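Local coordinates for terminal oxygenase component of carbazole 1,9a-dioxygenase (Nocardioides aromaticivorans, PDB 3GCF), which probably dioxygenates carbazole at a mononuclear iron(II) centre, using electrons relayed through its Rieske [2Fe-2S] cluster, at residues Val134-Val139 with Glu162-Leu167; His36-Asp41 with Val59-Ala64; Gln18-Arg23 with Cys365-Arg370; Glu48-Thr53 with Gly168-Val173. One frame throughout, in Å; residues are numbered along the deposited sequence.

Contact 1 of 4, residues Val134-Val139 with Glu162-Leu167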
loop_
_atom_site.group_PDB
_atom_site.type_symbol
_atom_site.label_atom_id
_atom_site.label_comp_id
_atom_site.label_asym_id
_atom_site.label_seq_id
_atom_site.Cartn_x
_atom_site.Cartn_y
_atom_site.Cartn_z
ATOM N N VAL A 134 0.628 35.268 12.013
ATOM C CA VAL A 134 0.763 34.577 13.279
ATOM C C VAL A 134 -0.137 35.260 14.303
ATOM O O VAL A 134 -0.084 36.475 14.476
ATOM C CB VAL A 134 2.229 34.603 13.756
ATOM C CG1 VAL A 134 2.356 33.929 15.109
ATOM C CG2 VAL A 134 3.109 33.889 12.738
ATOM N N ALA A 135 -0.980 34.477 14.964
ATOM C CA ALA A 135 -1.880 35.028 15.965
ATOM C C ALA A 135 -2.102 34.017 17.078
ATOM O O ALA A 135 -2.368 32.844 16.819
ATOM C CB ALA A 135 -3.210 35.416 15.329
ATOM N N GLN A 136 -1.978 34.487 18.316
ATOM C CA GLN A 136 -2.167 33.648 19.487
ATOM C C GLN A 136 -1.258 32.429 19.434
ATOM O O GLN A 136 -1.667 31.324 19.790
ATOM C CB GLN A 136 -3.633 33.215 19.585
ATOM C CG GLN A 136 -4.609 34.382 19.581
ATOM C CD GLN A 136 -4.539 35.216 20.852
ATOM O OE1 GLN A 136 -3.460 35.555 21.332
ATOM N NE2 GLN A 136 -5.700 35.561 21.394
ATOM N N GLY A 137 -0.024 32.637 18.982
ATOM C CA GLY A 137 0.936 31.553 18.905
ATOM C C GLY A 137 0.686 30.560 17.787
ATOM O O GLY A 137 1.357 29.525 17.708
ATOM N N VAL A 138 -0.268 30.864 16.913
ATOM C CA VAL A 138 -0.571 29.963 15.810
ATOM C C VAL A 138 -0.224 30.558 14.455
ATOM O O VAL A 138 -0.553 31.706 14.162
ATOM C CB VAL A 138 -2.062 29.560 15.798
ATOM C CG1 VAL A 138 -2.329 28.599 14.656
ATOM C CG2 VAL A 138 -2.431 28.909 17.123
ATOM N N VAL A 139 0.449 29.761 13.632
ATOM C CA VAL A 139 0.836 30.186 12.298
ATOM C C VAL A 139 -0.281 29.880 11.312
ATOM O O VAL A 139 -0.568 28.715 11.039
ATOM C CB VAL A 139 2.108 29.456 11.822
ATOM C CG1 VAL A 139 2.415 29.840 10.376
ATOM C CG2 VAL A 139 3.281 29.804 12.736
ATOM N N GLU A 162 -7.523 39.623 23.246
ATOM C CA GLU A 162 -6.216 40.095 23.685
ATOM C C GLU A 162 -5.880 39.783 25.140
ATOM O O GLU A 162 -4.706 39.724 25.506
ATOM C CB GLU A 162 -6.103 41.611 23.458
ATOM C CG GLU A 162 -6.848 42.121 22.223
ATOM C CD GLU A 162 -8.267 42.611 22.542
ATOM O OE1 GLU A 162 -8.401 43.757 23.037
ATOM O OE2 GLU A 162 -9.244 41.856 22.307
ATOM N N ASP A 163 -6.899 39.588 25.970
ATOM C CA ASP A 163 -6.674 39.307 27.385
ATOM C C ASP A 163 -6.632 37.807 27.669
ATOM O O ASP A 163 -6.993 37.351 28.759
ATOM C CB ASP A 163 -7.768 39.972 28.226
ATOM C CG ASP A 163 -9.145 39.404 27.943
ATOM O OD1 ASP A 163 -9.359 38.883 26.825
ATOM O OD2 ASP A 163 -10.021 39.493 28.832
ATOM N N THR A 164 -6.179 37.042 26.683
ATOM C CA THR A 164 -6.083 35.598 26.830
ATOM C C THR A 164 -4.755 35.103 26.277
ATOM O O THR A 164 -4.032 35.839 25.605
ATOM C CB THR A 164 -7.208 34.876 26.061
ATOM O OG1 THR A 164 -7.051 35.112 24.651
ATOM C CG2 THR A 164 -8.583 35.379 26.512
ATOM N N HIS A 165 -4.440 33.851 26.579
ATOM C CA HIS A 165 -3.232 33.222 26.080
ATOM C C HIS A 165 -3.666 31.852 25.581
ATOM O O HIS A 165 -4.561 31.233 26.162
ATOM C CB HIS A 165 -2.187 33.065 27.181
ATOM C CG HIS A 165 -0.822 32.754 26.655
ATOM N ND1 HIS A 165 -0.044 33.692 26.011
ATOM C CD2 HIS A 165 -0.117 31.598 26.629
ATOM C CE1 HIS A 165 1.082 33.127 25.612
ATOM N NE2 HIS A 165 1.063 31.858 25.974
ATOM N N LEU A 166 -3.046 31.382 24.504
ATOM C CA LEU A 166 -3.409 30.091 23.937
ATOM C C LEU A 166 -2.228 29.147 23.807
ATOM O O LEU A 166 -1.098 29.567 23.568
ATOM C CB LEU A 166 -4.071 30.276 22.564
ATOM C CG LEU A 166 -5.476 30.886 22.560
ATOM C CD1 LEU A 166 -5.414 32.346 22.994
ATOM C CD2 LEU A 166 -6.086 30.769 21.168
ATOM N N LEU A 167 -2.513 27.860 23.974
ATOM C CA LEU A 167 -1.512 26.808 23.878
ATOM C C LEU A 167 -2.193 25.599 23.256
ATOM O O LEU A 167 -3.338 25.290 23.584
ATOM C CB LEU A 167 -0.989 26.452 25.269
ATOM C CG LEU A 167 -0.239 27.572 25.993
ATOM C CD1 LEU A 167 -0.095 27.216 27.463
ATOM C CD2 LEU A 167 1.126 27.796 25.340
HETATM O O HOH W 1 -1.802 33.451 22.993
HETATM O O HOH W 2 -0.736 28.793 20.949
HETATM O O HOH W 3 -3.369 37.398 23.368
#
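Q136 packs against L166 and T164 in a partly buried, water-lined contact, where the head of a hairpin of the Rieske domain meets an outermost strand, 164-173, of the catalytic-domain sheet. The glutamine side chain does nearly all the touching on its side. Its CB rests on the leucine methyls, with CB to CD2 of L166 at 3.8 Å, while the amide end lies along the other methyl, NE2 of Q136 being 3.6 Å from CD1 of L166. The bend at chi2 (-69°) folds the amide back along the leucine. NE2 also passes OG1 of T164 at 3.6 Å, but its hydrogen bonds go to the backbone oxygens of F159 and D161, just before this strand; OG1 of T164 likewise bonds to D161 O.

Three waters carry the polar link between the turn and the strand. OE1 of Q136 accepts from water 1, which in turn takes the N-H of L166 at 2.8 Å from its N. Water 3 lies 2.7 Å from OE1 of Q136 and also reaches T164 O, and water 2 joins O of Q136 and O of L166, weakly at the latter. With an alanine here, F159 O would probably lose a donor, D161 O would be left with OG1 of T164, and a gap would open beside the L166 methyls.

Q136 and G137 both have positive phi, and A135 and V138 pair in both directions, each N to O distance being 2.9 Å. This is the type I' turn of a two-residue beta hairpin, whose tip here sets Q136 against the catalytic domain.

Contact 2 of 4, residues His36-Asp41 with Val59-Ala64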
loop_
_atom_site.group_PDB
_atom_site.type_symbol
_atom_site.label_atom_id
_atom_site.label_comp_id
_atom_site.label_asym_id
_atom_site.label_seq_id
_atom_site.Cartn_x
_atom_site.Cartn_y
_atom_site.Cartn_z
ATOM N N HIS A 36 -6.028 29.068 7.270
ATOM C CA HIS A 36 -5.990 27.762 7.930
ATOM C C HIS A 36 -4.698 27.680 8.736
ATOM O O HIS A 36 -3.663 28.170 8.299
ATOM C CB HIS A 36 -5.986 26.625 6.898
ATOM C CG HIS A 36 -7.292 26.428 6.195
ATOM N ND1 HIS A 36 -8.379 25.832 6.796
ATOM C CD2 HIS A 36 -7.679 26.733 4.932
ATOM C CE1 HIS A 36 -9.381 25.777 5.934
ATOM N NE2 HIS A 36 -8.983 26.318 4.796
ATOM N N PRO A 37 -4.743 27.075 9.933
ATOM C CA PRO A 37 -3.515 26.972 10.727
ATOM C C PRO A 37 -2.566 25.961 10.085
ATOM O O PRO A 37 -3.008 24.961 9.518
ATOM C CB PRO A 37 -4.023 26.506 12.091
ATOM C CG PRO A 37 -5.251 25.707 11.739
ATOM C CD PRO A 37 -5.903 26.569 10.686
ATOM N N ALA A 38 -1.267 26.223 10.173
ATOM C CA ALA A 38 -0.266 25.332 9.596
ATOM C C ALA A 38 0.617 24.727 10.678
ATOM O O ALA A 38 1.027 23.572 10.595
ATOM C CB ALA A 38 0.605 26.101 8.600
ATOM N N ALA A 39 0.905 25.518 11.701
ATOM C CA ALA A 39 1.774 25.070 12.770
ATOM C C ALA A 39 1.712 26.069 13.905
ATOM O O ALA A 39 0.993 27.065 13.830
ATOM C CB ALA A 39 3.205 24.975 12.251
ATOM N N PHE A 40 2.471 25.797 14.958
ATOM C CA PHE A 40 2.535 26.702 16.090
ATOM C C PHE A 40 3.788 27.543 15.922
ATOM O O PHE A 40 4.820 27.052 15.460
ATOM C CB PHE A 40 2.561 25.910 17.393
ATOM C CG PHE A 40 1.248 25.275 17.715
ATOM C CD1 PHE A 40 0.229 26.023 18.299
ATOM C CD2 PHE A 40 0.992 23.955 17.354
ATOM C CE1 PHE A 40 -1.032 25.467 18.514
ATOM C CE2 PHE A 40 -0.266 23.390 17.563
ATOM C CZ PHE A 40 -1.279 24.147 18.143
ATOM N N ASP A 41 3.687 28.814 16.286
ATOM C CA ASP A 41 4.802 29.733 16.150
ATOM C C ASP A 41 6.096 29.236 16.790
ATOM O O ASP A 41 7.182 29.417 16.230
ATOM C CB ASP A 41 4.428 31.092 16.739
ATOM C CG ASP A 41 5.418 32.172 16.369
ATOM O OD1 ASP A 41 5.678 32.360 15.160
ATOM O OD2 ASP A 41 5.936 32.834 17.283
ATOM N N VAL A 59 3.708 22.811 1.599
ATOM C CA VAL A 59 4.214 24.128 1.930
ATOM C C VAL A 59 5.431 24.026 2.830
ATOM O O VAL A 59 5.503 23.149 3.688
ATOM C CB VAL A 59 3.131 24.958 2.662
ATOM C CG1 VAL A 59 3.644 26.366 2.932
ATOM C CG2 VAL A 59 1.847 24.987 1.832
ATOM N N LEU A 60 6.383 24.929 2.632
ATOM C CA LEU A 60 7.585 24.953 3.447
ATOM C C LEU A 60 7.560 26.216 4.298
ATOM O O LEU A 60 7.425 27.325 3.772
ATOM C CB LEU A 60 8.835 24.959 2.562
ATOM C CG LEU A 60 10.178 24.965 3.295
ATOM C CD1 LEU A 60 10.390 23.620 3.975
ATOM C CD2 LEU A 60 11.311 25.242 2.306
ATOM N N LEU A 61 7.682 26.052 5.610
ATOM C CA LEU A 61 7.685 27.197 6.508
ATOM C C LEU A 61 9.069 27.415 7.094
ATOM O O LEU A 61 9.806 26.464 7.328
ATOM C CB LEU A 61 6.705 26.982 7.667
ATOM C CG LEU A 61 5.238 26.648 7.379
ATOM C CD1 LEU A 61 4.534 26.358 8.696
ATOM C CD2 LEU A 61 4.565 27.800 6.651
ATOM N N THR A 62 9.416 28.673 7.332
ATOM C CA THR A 62 10.692 29.003 7.946
ATOM C C THR A 62 10.566 30.383 8.575
ATOM O O THR A 62 9.589 31.096 8.327
ATOM C CB THR A 62 11.841 29.025 6.914
ATOM O OG1 THR A 62 13.083 29.219 7.598
ATOM C CG2 THR A 62 11.650 30.155 5.910
ATOM N N ARG A 63 11.525 30.747 9.420
ATOM C CA ARG A 63 11.516 32.073 10.025
ATOM C C ARG A 63 12.749 32.797 9.478
ATOM O O ARG A 63 13.884 32.350 9.670
ATOM C CB ARG A 63 11.582 31.997 11.552
ATOM C CG ARG A 63 11.441 33.358 12.242
ATOM C CD ARG A 63 11.598 33.250 13.758
ATOM N NE ARG A 63 10.557 32.424 14.372
ATOM C CZ ARG A 63 9.288 32.801 14.533
ATOM N NH1 ARG A 63 8.891 34.002 14.131
ATOM N NH2 ARG A 63 8.410 31.968 15.082
ATOM N N ALA A 64 12.511 33.898 8.774
ATOM C CA ALA A 64 13.583 34.692 8.182
ATOM C C ALA A 64 13.537 36.113 8.741
ATOM O O ALA A 64 12.549 36.835 8.563
ATOM C CB ALA A 64 13.430 34.716 6.668
HETATM O O HOH W 4 6.285 35.004 14.592
#
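D41 and R63 meet with their flat ends nearly perpendicular, the carboxylate and guanidinium planes standing 88° apart. The arginine brings its edge: NH2 of R63 points at OD1 of D41 over 2.8 Å in a salt bridge that is close to straight (164° at the hydrogen). OD1 lies near the guanidinium plane, yet the arginine comes to it from above the carboxylate. The bend in the R63 chain at chi3 (-63°) turns the group back toward the aspartate. The same NH2 makes a weak bond to the backbone O of D41 at 3.1 Å, and water 4 links OD1 of D41 with NH1 of R63.

Earlier on the two strands, L61 points CD1 at a pair of alanine methyls, 3.9 Å from CB of A38 and 4.0 Å from CB of A39. Both methyls face this way because A38 and A39 form a classic beta bulge opposite V139. Strands 34-40 and 57-64 are not neighbours in the antiparallel Rieske sheet, so these side chains meet across the inside of the strongly curled sheet.

Were D41 replaced by an alanine, R63 would probably lose its carboxylate mate and water 4 an acceptor, with the charge less well balanced. R63 has other ties, with NE on L44 O and NH1 on G66 O, so the chemistry implies a guanidinium held round its edge, whose charge the aspartate probably balances where apolar packing gives way to a partly exposed end of the contact.

Contact 3 of 4, residues Gln18-Arg23 with Cys365-Arg370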
loop_
_atom_site.group_PDB
_atom_site.type_symbol
_atom_site.label_atom_id
_atom_site.label_comp_id
_atom_site.label_asym_id
_atom_site.label_seq_id
_atom_site.Cartn_x
_atom_site.Cartn_y
_atom_site.Cartn_z
ATOM N N GLN A 18 -26.677 15.577 -2.025
ATOM C CA GLN A 18 -26.105 16.267 -3.177
ATOM C C GLN A 18 -26.908 17.502 -3.586
ATOM O O GLN A 18 -26.411 18.361 -4.312
ATOM C CB GLN A 18 -26.007 15.306 -4.366
ATOM C CG GLN A 18 -25.229 15.862 -5.553
ATOM C CD GLN A 18 -23.744 16.022 -5.260
ATOM O OE1 GLN A 18 -23.040 15.040 -5.012
ATOM N NE2 GLN A 18 -23.261 17.263 -5.288
ATOM N N VAL A 19 -28.145 17.594 -3.113
ATOM C CA VAL A 19 -28.997 18.725 -3.455
ATOM C C VAL A 19 -29.098 19.748 -2.322
ATOM O O VAL A 19 -29.303 20.937 -2.570
ATOM C CB VAL A 19 -30.426 18.245 -3.826
ATOM C CG1 VAL A 19 -31.276 19.421 -4.286
ATOM C CG2 VAL A 19 -30.351 17.180 -4.915
ATOM N N LYS A 20 -28.941 19.290 -1.083
ATOM C CA LYS A 20 -29.047 20.178 0.072
ATOM C C LYS A 20 -27.742 20.902 0.417
ATOM O O LYS A 20 -27.757 22.068 0.812
ATOM C CB LYS A 20 -29.534 19.382 1.286
ATOM C CG LYS A 20 -30.564 20.109 2.146
ATOM C CD LYS A 20 -30.048 21.454 2.641
ATOM C CE LYS A 20 -31.030 22.102 3.608
ATOM N NZ LYS A 20 -31.212 21.289 4.847
ATOM N N TRP A 21 -26.617 20.211 0.270
ATOM C CA TRP A 21 -25.311 20.802 0.566
ATOM C C TRP A 21 -24.266 20.283 -0.421
ATOM O O TRP A 21 -23.245 19.723 -0.031
ATOM C CB TRP A 21 -24.911 20.486 2.016
ATOM C CG TRP A 21 -25.190 19.068 2.433
ATOM C CD1 TRP A 21 -24.471 17.960 2.101
ATOM C CD2 TRP A 21 -26.296 18.606 3.221
ATOM N NE1 TRP A 21 -25.059 16.832 2.631
ATOM C CE2 TRP A 21 -26.181 17.200 3.321
ATOM C CE3 TRP A 21 -27.372 19.243 3.849
ATOM C CZ2 TRP A 21 -27.105 16.417 4.026
ATOM C CZ3 TRP A 21 -28.292 18.463 4.550
ATOM C CH2 TRP A 21 -28.151 17.064 4.631
ATOM N N PRO A 22 -24.507 20.496 -1.723
ATOM C CA PRO A 22 -23.623 20.062 -2.812
ATOM C C PRO A 22 -22.169 20.520 -2.742
ATOM O O PRO A 22 -21.259 19.722 -2.949
ATOM C CB PRO A 22 -24.333 20.587 -4.058
ATOM C CG PRO A 22 -25.001 21.829 -3.558
ATOM C CD PRO A 22 -25.578 21.365 -2.242
ATOM N N ARG A 23 -21.947 21.798 -2.458
ATOM C CA ARG A 23 -20.584 22.306 -2.394
ATOM C C ARG A 23 -19.803 21.767 -1.201
ATOM O O ARG A 23 -18.571 21.745 -1.215
ATOM C CB ARG A 23 -20.586 23.834 -2.390
ATOM C CG ARG A 23 -21.054 24.445 -3.711
ATOM C CD ARG A 23 -20.241 25.686 -4.020
ATOM N NE ARG A 23 -20.248 26.560 -2.864
ATOM C CZ ARG A 23 -19.255 27.363 -2.507
ATOM N NH1 ARG A 23 -18.139 27.426 -3.218
ATOM N NH2 ARG A 23 -19.389 28.098 -1.416
ATOM N N CYS A 365 -27.762 19.871 13.999
ATOM C CA CYS A 365 -26.781 20.942 14.086
ATOM C C CYS A 365 -25.721 20.712 13.008
ATOM O O CYS A 365 -25.192 21.662 12.434
ATOM C CB CYS A 365 -26.145 21.020 15.485
ATOM S SG CYS A 365 -25.172 19.602 16.045
ATOM N N ILE A 366 -25.433 19.447 12.714
ATOM C CA ILE A 366 -24.452 19.125 11.685
ATOM C C ILE A 366 -25.048 19.441 10.313
ATOM O O ILE A 366 -24.348 19.908 9.415
ATOM C CB ILE A 366 -24.037 17.638 11.759
ATOM C CG1 ILE A 366 -23.197 17.411 13.019
ATOM C CG2 ILE A 366 -23.252 17.238 10.505
ATOM C CD1 ILE A 366 -22.882 15.959 13.294
ATOM N N VAL A 367 -26.344 19.194 10.157
ATOM C CA VAL A 367 -27.016 19.484 8.896
ATOM C C VAL A 367 -26.994 20.986 8.624
ATOM O O VAL A 367 -26.796 21.410 7.487
ATOM C CB VAL A 367 -28.482 18.999 8.905
ATOM C CG1 VAL A 367 -29.213 19.515 7.665
ATOM C CG2 VAL A 367 -28.520 17.481 8.946
ATOM N N LYS A 368 -27.200 21.789 9.663
ATOM C CA LYS A 368 -27.182 23.242 9.502
ATOM C C LYS A 368 -25.784 23.692 9.112
ATOM O O LYS A 368 -25.624 24.612 8.311
ATOM C CB LYS A 368 -27.599 23.944 10.798
ATOM C CG LYS A 368 -29.062 23.770 11.153
ATOM C CD LYS A 368 -29.400 24.502 12.435
ATOM C CE LYS A 368 -30.795 24.137 12.917
ATOM N NZ LYS A 368 -31.810 24.464 11.890
ATOM N N TRP A 369 -24.777 23.041 9.690
ATOM C CA TRP A 369 -23.384 23.359 9.390
ATOM C C TRP A 369 -23.045 23.021 7.938
ATOM O O TRP A 369 -22.380 23.797 7.256
ATOM C CB TRP A 369 -22.443 22.608 10.353
ATOM C CG TRP A 369 -21.144 22.156 9.728
ATOM C CD1 TRP A 369 -20.817 20.881 9.354
ATOM C CD2 TRP A 369 -20.035 22.982 9.342
ATOM N NE1 TRP A 369 -19.580 20.863 8.755
ATOM C CE2 TRP A 369 -19.078 22.138 8.733
ATOM C CE3 TRP A 369 -19.760 24.352 9.447
ATOM C CZ2 TRP A 369 -17.862 22.621 8.226
ATOM C CZ3 TRP A 369 -18.548 24.834 8.939
ATOM C CH2 TRP A 369 -17.618 23.969 8.336
ATOM N N ARG A 370 -23.498 21.866 7.465
ATOM C CA ARG A 370 -23.224 21.462 6.089
ATOM C C ARG A 370 -23.850 22.446 5.117
ATOM O O ARG A 370 -23.237 22.827 4.122
ATOM C CB ARG A 370 -23.789 20.071 5.810
ATOM C CG ARG A 370 -23.129 18.957 6.590
ATOM C CD ARG A 370 -23.805 17.636 6.283
ATOM N NE ARG A 370 -23.131 16.511 6.922
ATOM C CZ ARG A 370 -23.616 15.274 6.944
ATOM N NH1 ARG A 370 -24.778 15.010 6.366
ATOM N NH2 ARG A 370 -22.937 14.302 7.534
#
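W21 and R370 make the larger part of this contact through CH-pi packing. CD of R370 sits 3.9 Å from the centroid of the five-membered indole ring and only 13° off the ring normal, so it lies squarely over that ring's face. CB of R370 joins it on the same face, 3.8 Å from CG of W21, while CB of K20 lies over the opposite face, toward its rim. The indole thus has its own sequence neighbour on one side and the helix 364-376 on the other.

Apolar contact adds a second point of touch. CG1 of V367 presses obliquely on the six-membered end, 3.4 Å from CZ3 of W21. W21 itself lies between two short N-terminal helices: it is the first residue to leave helix 17-20 and stands at the N-cap position of helix 22-26. Through it this N-terminal part is laid along the C-terminal helix of the catalytic domain.

Among the polar groups, NZ of K20 is merely near the V367 methyl, 3.9 Å from its CG1. The guanidinium of R370 turns its edge toward the indole, NH1 lying 3.6 Å from CZ2 of W21 with the two planes 61° apart. Its charge is met elsewhere: NE and NH1 form salt bridges with E182 and E357, and the extended chain from CG to NE carries them there. Buried beneath the arginine, NE1 of W21 has no hydrogen-bonding partner in the model. R78 of the second subunit packs on R370 and I366; in its own chain R78 belongs to the [2Fe-2S] pocket, so the helix also borders the subunit interface.

Contact 4 of 4, residues Glu48-Thr53 with Gly168-Val173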
loop_
_atom_site.group_PDB
_atom_site.type_symbol
_atom_site.label_atom_id
_atom_site.label_comp_id
_atom_site.label_asym_id
_atom_site.label_seq_id
_atom_site.Cartn_x
_atom_site.Cartn_y
_atom_site.Cartn_z
ATOM N N GLU A 48 15.023 27.929 11.006
ATOM C CA GLU A 48 14.522 26.564 11.081
ATOM C C GLU A 48 13.451 26.318 10.015
ATOM O O GLU A 48 12.808 27.252 9.544
ATOM C CB GLU A 48 13.975 26.306 12.492
ATOM C CG GLU A 48 13.172 25.022 12.655
ATOM C CD GLU A 48 12.955 24.649 14.115
ATOM O OE1 GLU A 48 12.906 25.564 14.968
ATOM O OE2 GLU A 48 12.821 23.439 14.403
ATOM N N PHE A 49 13.274 25.058 9.628
ATOM C CA PHE A 49 12.285 24.700 8.613
ATOM C C PHE A 49 11.232 23.724 9.127
ATOM O O PHE A 49 11.523 22.844 9.938
ATOM C CB PHE A 49 12.975 24.065 7.405
ATOM C CG PHE A 49 13.806 25.018 6.607
ATOM C CD1 PHE A 49 13.218 25.843 5.660
ATOM C CD2 PHE A 49 15.181 25.087 6.796
ATOM C CE1 PHE A 49 13.989 26.725 4.906
ATOM C CE2 PHE A 49 15.962 25.964 6.050
ATOM C CZ PHE A 49 15.366 26.785 5.102
ATOM N N VAL A 50 10.006 23.891 8.647
ATOM C CA VAL A 50 8.910 23.002 9.012
ATOM C C VAL A 50 8.086 22.786 7.759
ATOM O O VAL A 50 7.594 23.743 7.158
ATOM C CB VAL A 50 8.003 23.594 10.105
ATOM C CG1 VAL A 50 6.815 22.664 10.337
ATOM C CG2 VAL A 50 8.792 23.772 11.401
ATOM N N ALA A 51 7.949 21.531 7.352
ATOM C CA ALA A 51 7.188 21.219 6.156
ATOM C C ALA A 51 5.766 20.806 6.518
ATOM O O ALA A 51 5.558 20.002 7.425
ATOM C CB ALA A 51 7.878 20.100 5.372
ATOM N N VAL A 52 4.792 21.366 5.812
ATOM C CA VAL A 52 3.399 21.031 6.056
ATOM C C VAL A 52 2.680 20.812 4.729
ATOM O O VAL A 52 3.139 21.262 3.677
ATOM C CB VAL A 52 2.655 22.154 6.845
ATOM C CG1 VAL A 52 3.368 22.437 8.160
ATOM C CG2 VAL A 52 2.556 23.416 5.997
ATOM N N THR A 53 1.561 20.102 4.786
ATOM C CA THR A 53 0.755 19.843 3.605
ATOM C C THR A 53 -0.629 20.347 3.962
ATOM O O THR A 53 -1.228 19.897 4.941
ATOM C CB THR A 53 0.697 18.335 3.269
ATOM O OG1 THR A 53 2.020 17.857 3.008
ATOM C CG2 THR A 53 -0.158 18.092 2.030
ATOM N N GLY A 168 -1.503 24.923 22.348
ATOM C CA GLY A 168 -2.103 23.761 21.724
ATOM C C GLY A 168 -1.116 22.790 21.112
ATOM O O GLY A 168 0.096 22.936 21.250
ATOM N N ILE A 169 -1.655 21.776 20.446
ATOM C CA ILE A 169 -0.852 20.769 19.771
ATOM C C ILE A 169 -1.589 20.420 18.496
ATOM O O ILE A 169 -2.746 20.802 18.316
ATOM C CB ILE A 169 -0.700 19.484 20.612
ATOM C CG1 ILE A 169 -2.086 18.912 20.940
ATOM C CG2 ILE A 169 0.100 19.779 21.879
ATOM C CD1 ILE A 169 -2.056 17.584 21.645
ATOM N N ARG A 170 -0.913 19.708 17.605
ATOM C CA ARG A 170 -1.516 19.287 16.348
ATOM C C ARG A 170 -1.032 17.883 16.080
ATOM O O ARG A 170 0.021 17.483 16.576
ATOM C CB ARG A 170 -1.098 20.213 15.198
ATOM C CG ARG A 170 0.406 20.236 14.895
ATOM C CD ARG A 170 0.734 21.341 13.885
ATOM N NE ARG A 170 2.158 21.430 13.562
ATOM C CZ ARG A 170 2.742 20.802 12.543
ATOM N NH1 ARG A 170 2.033 20.024 11.730
ATOM N NH2 ARG A 170 4.039 20.969 12.323
ATOM N N ARG A 171 -1.809 17.134 15.310
ATOM C CA ARG A 171 -1.449 15.771 14.963
ATOM C C ARG A 171 -2.206 15.423 13.691
ATOM O O ARG A 171 -3.192 16.078 13.344
ATOM C CB ARG A 171 -1.843 14.803 16.088
ATOM C CG ARG A 171 -3.322 14.412 16.079
ATOM C CD ARG A 171 -3.695 13.543 17.274
ATOM N NE ARG A 171 -4.079 14.332 18.440
ATOM C CZ ARG A 171 -4.381 13.810 19.625
ATOM N NH1 ARG A 171 -4.335 12.496 19.799
ATOM N NH2 ARG A 171 -4.742 14.596 20.633
ATOM N N THR A 172 -1.738 14.389 13.008
ATOM C CA THR A 172 -2.346 13.913 11.772
ATOM C C THR A 172 -3.401 12.859 12.093
ATOM O O THR A 172 -3.187 12.020 12.958
ATOM C CB THR A 172 -1.266 13.290 10.862
ATOM O OG1 THR A 172 -0.289 14.289 10.537
ATOM C CG2 THR A 172 -1.882 12.736 9.577
ATOM N N VAL A 173 -4.539 12.915 11.400
ATOM C CA VAL A 173 -5.629 11.955 11.587
ATOM C C VAL A 173 -5.951 11.352 10.221
ATOM O O VAL A 173 -6.031 12.069 9.223
ATOM C CB VAL A 173 -6.906 12.631 12.147
ATOM C CG1 VAL A 173 -8.028 11.601 12.284
ATOM C CG2 VAL A 173 -6.608 13.260 13.503
HETATM O O HOH W 5 4.602 19.219 10.019
#
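R170 sets CG between its backbone N and carbonyl carbon (chi1 62°), then runs extended from CG to NE, which carries the guanidinium across to V50 and V52. On the other strand V50 has CG1 anti to its N (chi1 175°), and this is the methyl that is touched. NH2 of R170 approaches obliquely, 3.8 Å from CG1 of V50, and stands farther from V52, at 4.5 Å from CG1. The valine and arginine side chains slide past each other in opposite directions.

The reach is between domains: strand 49-54 is an outer strand of the Rieske sheet and strand 164-173 an outer strand of the catalytic sheet, so one long side chain bridges the two at a surface contact. Water 5 lies in the guanidinium plane at its edge and links NH2 of R170 to the backbone O of A51, 2.9 Å from each. The positive charge is paired by two carboxylates outside these strands, E43 at NH2 and E299 at NH1, and the two salt bridges probably fix the rotation of the guanidinium.

From the N terminus, residues 18-23 come first and wait for 365-370, so contact 3 spans almost the whole chain and the other three contacts lie within that span, on the far side of the chain's centre. Residues 36-41 open contact 2 and 48-53 open contact 4; 59-64 then closes contact 2, and as contact 4 is still open the two cross. Next 134-139 opens contact 1, which 162-167 closes inside contact 4, and the adjoining 168-173 closes contact 4 at once. Contact 2 stays within the Rieske sheet, contacts 1 and 4 join that sheet to strand 164-173, and contact 3 ties the two ends of the chain together.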